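Local coordinates for putative molybdenum carrier protein (Syntrophus aciditrophicus SB, PDB 3IMK), which is of unknown function but may carry molybdenum or bind a nucleotide-like ligand, at residues I106-I120 with Y146-A158. Sequence-based numbering, arbitrary orientation.
Sequences IDLDRISIEDAATLI and YQATMDLLEVFLA
Leu-152 fits as a knob into the hole formed by Ile-113, Ala-116, Ala-117 and Ile-120, joining helices 113-120 and 146-157 whose axes pass 8.5 Å apart at -55°. With CG anti to the backbone N (chi1 176°), its two methyls divide the work: CD1 lies 3.7 Å from Ala-116 CB, while CD2 meets Ile-120 CD1 tip to tip at 3.8 Å and faces Ile-106 CG2 of the edge strand. The small Ala-117 lets the backbones close in, its CB only 3.5 Å from Val-155 CG1, a tight carbon pair. At the outer margin Ile-113 CD1 rests on Asp-151 CB, and Leu-108 CD1 reaches Ala-148 CB at 3.8 Å. The aromatic contact is a CH-pi one: Ile-120 CG2 stands 3.5 Å from the centroid of the Phe-156 ring, 9° off its normal, while Leu-157 CG covers the opposite face toward the rim. A serine in place of Phe-156 would probably leave Ile-120 CG2 without its ring face and open a gap between the helices. Ser-112 N-caps the first helix, its OG accepting from Asp-115 N. Both helices pack against the parallel sheet, Ile-120 touching Leu-78 and Thr-149 touching Ile-80, the layered alpha/beta arrangement of the Rossmann-like SLOG fold.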
ATOM      1  N   ILE A 106      -2.633   7.876  -5.995  1.00 10.96           N
ATOM      2  CA  ILE A 106      -1.685   8.287  -7.027  1.00 11.70           C
ATOM      3  C   ILE A 106      -1.977   7.473  -8.282  1.00 12.06           C
ATOM      4  O   ILE A 106      -1.804   6.258  -8.298  1.00 11.58           O
ATOM      5  CB  ILE A 106      -0.238   8.094  -6.572  1.00 12.50           C
ATOM      6  CG1 ILE A 106       0.076   9.010  -5.397  1.00 13.39           C
ATOM      7  CG2 ILE A 106       0.763   8.317  -7.724  1.00 11.80           C
ATOM      8  CD1 ILE A 106      -0.086  10.559  -5.664  1.00 12.16           C
ATOM      9  N   ASP A 107      -2.354   8.162  -9.362  1.00 11.65           N
ATOM     10  CA  ASP A 107      -2.580   7.576 -10.673  1.00 10.74           C
ATOM     11  C   ASP A 107      -1.326   7.925 -11.514  1.00 10.16           C
ATOM     12  O   ASP A 107      -1.152   9.049 -11.960  1.00 11.23           O
ATOM     13  CB  ASP A 107      -3.865   8.124 -11.297  1.00 10.92           C
ATOM     14  CG  ASP A 107      -4.146   7.555 -12.668  1.00 12.86           C
ATOM     15  OD1 ASP A 107      -3.263   6.894 -13.278  1.00 11.68           O
ATOM     16  OD2 ASP A 107      -5.282   7.720 -13.159  1.00 13.74           O
ATOM     17  N   LEU A 108      -0.465   6.930 -11.700  1.00 10.69           N
ATOM     18  CA  LEU A 108       0.807   7.115 -12.380  1.00 10.05           C
ATOM     19  C   LEU A 108       0.655   7.198 -13.882  1.00 10.69           C
ATOM     20  O   LEU A 108       1.670   7.337 -14.566  1.00 11.40           O
ATOM     21  CB  LEU A 108       1.806   6.028 -11.948  1.00 11.50           C
ATOM     22  CG  LEU A 108       2.315   6.150 -10.529  1.00 11.32           C
ATOM     23  CD1 LEU A 108       3.231   4.976 -10.181  1.00 12.54           C
ATOM     24  CD2 LEU A 108       3.022   7.462 -10.243  1.00 14.47           C
ATOM     25  N   ASP A 109      -0.581   7.201 -14.392  1.00  9.98           N
ATOM     26  CA  ASP A 109      -0.816   7.692 -15.765  1.00  8.98           C
ATOM     27  C   ASP A 109      -1.041   9.210 -15.836  1.00  9.70           C
ATOM     28  O   ASP A 109      -1.031   9.781 -16.938  1.00 10.03           O
ATOM     29  CB  ASP A 109      -2.007   7.001 -16.436  1.00  9.52           C
ATOM     30  CG  ASP A 109      -1.722   5.579 -16.866  1.00 11.11           C
ATOM     31  OD1 ASP A 109      -0.557   5.104 -16.832  1.00 12.09           O
ATOM     32  OD2 ASP A 109      -2.699   4.884 -17.266  1.00 14.06           O
ATOM     33  N   ARG A 110      -1.271   9.844 -14.684  1.00 10.50           N
ATOM     34  CA  ARG A 110      -1.632  11.255 -14.648  1.00 11.12           C
ATOM     35  C   ARG A 110      -0.554  12.136 -14.044  1.00 11.49           C
ATOM     36  O   ARG A 110      -0.550  13.348 -14.274  1.00 12.42           O
ATOM     37  CB  ARG A 110      -2.928  11.451 -13.852  1.00 13.74           C
ATOM     38  CG  ARG A 110      -4.124  10.690 -14.401  1.00 16.16           C
ATOM     39  CD  ARG A 110      -4.947  11.458 -15.368  1.00 24.56           C
ATOM     40  NE  ARG A 110      -4.229  11.785 -16.597  1.00 31.54           N
ATOM     41  CZ  ARG A 110      -4.109  10.983 -17.661  1.00 35.29           C
ATOM     42  NH1 ARG A 110      -4.673   9.772 -17.692  1.00 31.65           N
ATOM     43  NH2 ARG A 110      -3.410  11.405 -18.717  1.00 31.00           N
ATOM     44  N   ILE A 111       0.342  11.545 -13.260  1.00 10.58           N
ATOM     45  CA  ILE A 111       1.387  12.297 -12.551  1.00 11.01           C
ATOM     46  C   ILE A 111       2.688  11.504 -12.670  1.00 10.05           C
ATOM     47  O   ILE A 111       2.676  10.272 -12.567  1.00 10.31           O
ATOM     48  CB  ILE A 111       0.958  12.521 -11.061  1.00 11.78           C
ATOM     49  CG1 ILE A 111       1.882  13.521 -10.378  1.00 13.96           C
ATOM     50  CG2 ILE A 111       0.810  11.221 -10.302  1.00 14.48           C
ATOM     51  CD1 ILE A 111       1.348  13.969  -8.973  1.00 14.14           C
ATOM     52  N   SER A 112       3.814  12.203 -12.759  1.00  9.46           N
ATOM     53  CA  SER A 112       5.113  11.520 -12.750  1.00  9.19           C
ATOM     54  C   SER A 112       5.468  10.981 -11.362  1.00  9.38           C
ATOM     55  O   SER A 112       4.977  11.450 -10.372  1.00 10.07           O
ATOM     56  CB  SER A 112       6.200  12.485 -13.224  1.00 10.31           C
ATOM     57  OG  SER A 112       6.382  13.529 -12.267  1.00  9.62           O
ATOM     58  N   ILE A 113       6.344   9.977 -11.291  0.50  9.46           N
ATOM     59  CA  ILE A 113       6.733   9.460  -9.981  0.50  8.25           C
ATOM     60  C   ILE A 113       7.403  10.541  -9.121  0.50  9.08           C
ATOM     61  O   ILE A 113       7.211  10.564  -7.901  0.50  9.67           O
ATOM     62  CB  ILE A 113       7.605   8.164 -10.013  0.50 11.72           C
ATOM     63  CG1 ILE A 113       8.918   8.390 -10.779  0.50 11.77           C
ATOM     64  CG2 ILE A 113       6.775   6.967 -10.574  0.50 12.03           C
ATOM     65  CD1 ILE A 113       9.918   7.249 -10.670  0.50 13.08           C
ATOM     66  N   GLU A 114       8.185  11.430  -9.734  1.00  8.48           N
ATOM     67  CA  GLU A 114       8.841  12.457  -8.932  1.00  8.73           C
ATOM     68  C   GLU A 114       7.834  13.390  -8.300  1.00  8.98           C
ATOM     69  O   GLU A 114       7.962  13.753  -7.141  1.00 10.81           O
ATOM     70  CB  GLU A 114       9.812  13.265  -9.786  1.00  9.96           C
ATOM     71  CG  GLU A 114      10.965  12.444 -10.352  1.00 11.54           C
ATOM     72  CD  GLU A 114      10.665  11.801 -11.716  1.00 12.51           C
ATOM     73  OE1 GLU A 114       9.524  11.818 -12.189  1.00 11.44           O
ATOM     74  OE2 GLU A 114      11.630  11.273 -12.355  1.00 16.78           O
ATOM     75  N   ASP A 115       6.863  13.825  -9.050  1.00  8.36           N
ATOM     76  CA  ASP A 115       5.850  14.783  -8.531  1.00  8.95           C
ATOM     77  C   ASP A 115       4.916  14.080  -7.523  1.00 11.14           C
ATOM     78  O   ASP A 115       4.499  14.654  -6.505  1.00 11.10           O
ATOM     79  CB  ASP A 115       5.108  15.420  -9.706  1.00  9.86           C
ATOM     80  CG  ASP A 115       6.059  16.227 -10.647  1.00 10.35           C
ATOM     81  OD1 ASP A 115       7.071  16.705 -10.174  1.00 15.12           O
ATOM     82  OD2 ASP A 115       5.695  16.441 -11.775  1.00 12.97           O
ATOM     83  N   ALA A 116       4.586  12.828  -7.815  1.00  9.93           N
ATOM     84  CA  ALA A 116       3.806  12.039  -6.881  1.00 10.44           C
ATOM     85  C   ALA A 116       4.490  11.930  -5.520  1.00  9.51           C
ATOM     86  O   ALA A 116       3.834  11.967  -4.483  1.00 10.62           O
ATOM     87  CB  ALA A 116       3.516  10.617  -7.436  1.00 10.63           C
ATOM     88  N   ALA A 117       5.804  11.706  -5.530  1.00  8.98           N
ATOM     89  CA  ALA A 117       6.556  11.593  -4.266  1.00  9.29           C
ATOM     90  C   ALA A 117       6.379  12.860  -3.428  1.00 10.27           C
ATOM     91  O   ALA A 117       6.212  12.781  -2.205  1.00 11.09           O
ATOM     92  CB  ALA A 117       8.041  11.322  -4.543  1.00 11.03           C
ATOM     93  N   THR A 118       6.401  14.017  -4.091  1.00  9.65           N
ATOM     94  CA  THR A 118       6.148  15.305  -3.395  1.00  8.64           C
ATOM     95  C   THR A 118       4.769  15.325  -2.751  1.00  9.32           C
ATOM     96  O   THR A 118       4.596  15.707  -1.570  1.00 10.30           O
ATOM     97  CB  THR A 118       6.324  16.455  -4.323  1.00  8.88           C
ATOM     98  OG1 THR A 118       7.697  16.469  -4.726  1.00 12.92           O
ATOM     99  CG2 THR A 118       5.953  17.836  -3.671  1.00  9.89           C
ATOM    100  N   LEU A 119       3.758  14.914  -3.510  1.00  9.92           N
ATOM    101  CA  LEU A 119       2.409  14.825  -2.957  1.00 10.11           C
ATOM    102  C   LEU A 119       2.303  13.888  -1.753  1.00  9.68           C
ATOM    103  O   LEU A 119       1.582  14.177  -0.788  1.00 11.21           O
ATOM    104  CB  LEU A 119       1.370  14.424  -4.019  1.00  9.17           C
ATOM    105  CG  LEU A 119       0.668  15.528  -4.805  1.00 18.82           C
ATOM    106  CD1 LEU A 119       1.506  16.706  -5.220  1.00 15.76           C
ATOM    107  CD2 LEU A 119      -0.127  14.949  -5.983  1.00 14.31           C
ATOM    108  N   ILE A 120       2.931  12.714  -1.840  1.00  9.79           N
ATOM    109  CA  ILE A 120       2.901  11.759  -0.749  1.00  9.14           C
ATOM    110  C   ILE A 120       3.594  12.352   0.497  1.00  9.62           C
ATOM    111  O   ILE A 120       3.147  12.166   1.631  1.00 11.54           O
ATOM    112  CB  ILE A 120       3.538  10.387  -1.157  1.00 11.02           C
ATOM    113  CG1 ILE A 120       2.823   9.774  -2.372  1.00 11.63           C
ATOM    114  CG2 ILE A 120       3.525   9.412   0.058  1.00 11.40           C
ATOM    115  CD1 ILE A 120       3.574   8.619  -3.040  1.00 11.90           C
ATOM    116  N   TYR A 146       4.166  -3.331  -9.988  1.00 12.22           N
ATOM    117  CA  TYR A 146       5.163  -3.697  -8.968  1.00 11.46           C
ATOM    118  C   TYR A 146       6.356  -2.742  -9.055  1.00 11.51           C
ATOM    119  O   TYR A 146       6.744  -2.115  -8.082  1.00 11.78           O
ATOM    120  CB  TYR A 146       5.616  -5.159  -9.161  1.00 11.92           C
ATOM    121  CG  TYR A 146       6.739  -5.530  -8.215  1.00 11.74           C
ATOM    122  CD1 TYR A 146       8.062  -5.304  -8.541  1.00 12.43           C
ATOM    123  CD2 TYR A 146       6.454  -6.098  -6.974  1.00 12.45           C
ATOM    124  CE1 TYR A 146       9.078  -5.593  -7.652  1.00 13.81           C
ATOM    125  CE2 TYR A 146       7.444  -6.379  -6.080  1.00 13.49           C
ATOM    126  CZ  TYR A 146       8.773  -6.156  -6.442  1.00 12.87           C
ATOM    127  OH  TYR A 146       9.791  -6.443  -5.550  1.00 13.75           O
ATOM    128  N   GLN A 147       6.931  -2.630 -10.249  1.00 10.87           N
ATOM    129  CA  GLN A 147       8.143  -1.806 -10.366  1.00  8.70           C
ATOM    130  C   GLN A 147       7.834  -0.306 -10.225  1.00  9.29           C
ATOM    131  O   GLN A 147       8.660   0.451  -9.723  1.00 10.63           O
ATOM    132  CB  GLN A 147       8.894  -2.051 -11.678  1.00 12.08           C
ATOM    133  CG  GLN A 147      10.317  -1.465 -11.685  1.00 12.41           C
ATOM    134  CD  GLN A 147      11.190  -2.022 -10.559  1.00 11.64           C
ATOM    135  OE1 GLN A 147      11.241  -3.247 -10.371  1.00 17.19           O
ATOM    136  NE2 GLN A 147      11.843  -1.147  -9.787  1.00 16.42           N
ATOM    137  N   ALA A 148       6.674   0.111 -10.707  1.00 11.29           N
ATOM    138  CA  ALA A 148       6.299   1.499 -10.554  1.00 11.05           C
ATOM    139  C   ALA A 148       6.192   1.872  -9.070  1.00 10.22           C
ATOM    140  O   ALA A 148       6.602   2.981  -8.648  1.00 11.58           O
ATOM    141  CB  ALA A 148       4.970   1.755 -11.254  1.00 11.99           C
ATOM    142  N   THR A 149       5.591   0.957  -8.291  1.00 12.02           N
ATOM    143  CA  THR A 149       5.484   1.129  -6.844  1.00 11.63           C
ATOM    144  C   THR A 149       6.873   1.222  -6.198  1.00 11.02           C
ATOM    145  O   THR A 149       7.138   2.108  -5.384  1.00 11.73           O
ATOM    146  CB  THR A 149       4.615   0.015  -6.233  1.00 10.86           C
ATOM    147  OG1 THR A 149       3.300   0.180  -6.765  1.00 12.01           O
ATOM    148  CG2 THR A 149       4.549   0.175  -4.716  1.00 12.46           C
HETATM  149  N   MSE A 150       7.771   0.284  -6.549  0.60  9.64           N
HETATM  150  CA  MSE A 150       9.152   0.348  -6.037  0.60 11.22           C
HETATM  151  C   MSE A 150       9.799   1.694  -6.350  0.60 10.20           C
HETATM  152  O   MSE A 150      10.432   2.295  -5.486  0.60 12.35           O
HETATM  153  CB  MSE A 150      10.017  -0.811  -6.573  0.60 13.90           C
HETATM  154  CG  MSE A 150       9.538  -2.209  -6.184  0.60 11.57           C
HETATM  155 SE   MSE A 150       9.844  -2.577  -4.334  0.45 12.60          SE
HETATM  156  CE  MSE A 150      11.789  -2.725  -4.212  0.60 20.28           C
ATOM    157  N   ASP A 151       9.668   2.126  -7.602  1.00 11.56           N
ATOM    158  CA  ASP A 151      10.352   3.321  -8.080  1.00 11.28           C
ATOM    159  C   ASP A 151       9.775   4.548  -7.362  1.00 12.64           C
ATOM    160  O   ASP A 151      10.519   5.434  -6.960  1.00 13.18           O
ATOM    161  CB  ASP A 151      10.182   3.472  -9.601  1.00 10.63           C
ATOM    162  CG  ASP A 151      10.915   2.440 -10.414  1.00 14.08           C
ATOM    163  OD1 ASP A 151      11.778   1.735  -9.862  1.00 14.60           O
ATOM    164  OD2 ASP A 151      10.613   2.343 -11.654  1.00 14.17           O
ATOM    165  N   LEU A 152       8.456   4.580  -7.183  1.00 11.95           N
ATOM    166  CA  LEU A 152       7.808   5.680  -6.478  1.00 12.16           C
ATOM    167  C   LEU A 152       8.284   5.766  -5.015  1.00 11.73           C
ATOM    168  O   LEU A 152       8.598   6.845  -4.489  1.00 11.63           O
ATOM    169  CB  LEU A 152       6.269   5.515  -6.547  1.00 12.31           C
ATOM    170  CG  LEU A 152       5.430   6.539  -5.771  1.00 10.80           C
ATOM    171  CD1 LEU A 152       5.759   7.964  -6.219  1.00 12.10           C
ATOM    172  CD2 LEU A 152       3.961   6.216  -6.013  1.00 13.17           C
ATOM    173  N   LEU A 153       8.257   4.629  -4.325  1.00 11.78           N
ATOM    174  CA  LEU A 153       8.673   4.616  -2.924  1.00 11.08           C
ATOM    175  C   LEU A 153      10.143   5.004  -2.768  1.00 12.28           C
ATOM    176  O   LEU A 153      10.522   5.666  -1.778  1.00 11.63           O
ATOM    177  CB  LEU A 153       8.343   3.257  -2.284  1.00 11.03           C
ATOM    178  CG  LEU A 153       6.847   2.948  -2.155  1.00 11.62           C
ATOM    179  CD1 LEU A 153       6.637   1.503  -1.629  1.00 14.11           C
ATOM    180  CD2 LEU A 153       6.108   3.962  -1.314  1.00 16.08           C
ATOM    181  N   GLU A 154      10.964   4.608  -3.731  1.00 11.25           N
ATOM    182  CA  GLU A 154      12.361   5.022  -3.698  1.00 12.11           C
ATOM    183  C   GLU A 154      12.516   6.538  -3.726  1.00 13.06           C
ATOM    184  O   GLU A 154      13.349   7.095  -3.019  1.00 14.26           O
ATOM    185  CB  GLU A 154      13.159   4.357  -4.795  1.00 15.01           C
ATOM    186  CG  GLU A 154      13.375   2.850  -4.518  1.00 21.84           C
ATOM    187  CD  GLU A 154      14.501   2.518  -3.465  1.00 22.91           C
ATOM    188  OE1 GLU A 154      15.374   3.385  -3.179  1.00 29.35           O
ATOM    189  OE2 GLU A 154      14.511   1.343  -2.992  1.00 26.42           O
ATOM    190  N   VAL A 155      11.735   7.211  -4.555  1.00 11.99           N
ATOM    191  CA  VAL A 155      11.832   8.690  -4.599  1.00 12.00           C
ATOM    192  C   VAL A 155      11.265   9.294  -3.331  1.00 13.19           C
ATOM    193  O   VAL A 155      11.841  10.231  -2.770  1.00 15.93           O
ATOM    194  CB  VAL A 155      11.137   9.293  -5.871  1.00 13.69           C
ATOM    195  CG1 VAL A 155      11.215  10.832  -5.854  1.00 13.13           C
ATOM    196  CG2 VAL A 155      11.735   8.690  -7.169  1.00 14.58           C
ATOM    197  N   PHE A 156      10.145   8.730  -2.846  1.00 12.33           N
ATOM    198  CA  PHE A 156       9.524   9.200  -1.613  1.00 14.37           C
ATOM    199  C   PHE A 156      10.410   9.056  -0.370  1.00 15.96           C
ATOM    200  O   PHE A 156      10.505  10.002   0.416  1.00 18.03           O
ATOM    201  CB  PHE A 156       8.137   8.503  -1.459  1.00 14.15           C
ATOM    202  CG  PHE A 156       7.478   8.687  -0.116  1.00 13.16           C
ATOM    203  CD1 PHE A 156       7.361   9.943   0.450  1.00 14.18           C
ATOM    204  CD2 PHE A 156       6.925   7.614   0.534  1.00 15.96           C
ATOM    205  CE1 PHE A 156       6.782  10.091   1.716  1.00 16.84           C
ATOM    206  CE2 PHE A 156       6.308   7.755   1.773  1.00 16.03           C
ATOM    207  CZ  PHE A 156       6.240   9.002   2.353  1.00 17.38           C
ATOM    208  N   LEU A 157      11.036   7.885  -0.192  1.00 16.52           N
ATOM    209  CA  LEU A 157      11.729   7.527   1.102  1.00 19.40           C
ATOM    210  C   LEU A 157      13.196   7.126   1.009  1.00 27.61           C
ATOM    211  O   LEU A 157      13.830   6.865   2.045  1.00 31.18           O
ATOM    212  CB  LEU A 157      11.031   6.367   1.780  1.00 22.64           C
ATOM    213  CG  LEU A 157       9.670   6.670   2.368  1.00 23.02           C
ATOM    214  CD1 LEU A 157       9.006   5.370   2.838  1.00 25.92           C
ATOM    215  CD2 LEU A 157       9.793   7.735   3.483  1.00 25.93           C
ATOM    216  N   ALA A 158      13.725   7.045  -0.199  1.00 32.51           N
ATOM    217  CA  ALA A 158      15.144   6.752  -0.417  1.00 34.21           C
ATOM    218  C   ALA A 158      15.779   7.925  -1.172  1.00 38.33           C
ATOM    219  O   ALA A 158      15.356   9.081  -1.019  1.00 38.75           O
ATOM    220  CB  ALA A 158      15.293   5.449  -1.193  1.00 31.88           C
ATOM    221  OXT ALA A 158      16.722   7.750  -1.962  1.00 43.57           O
TER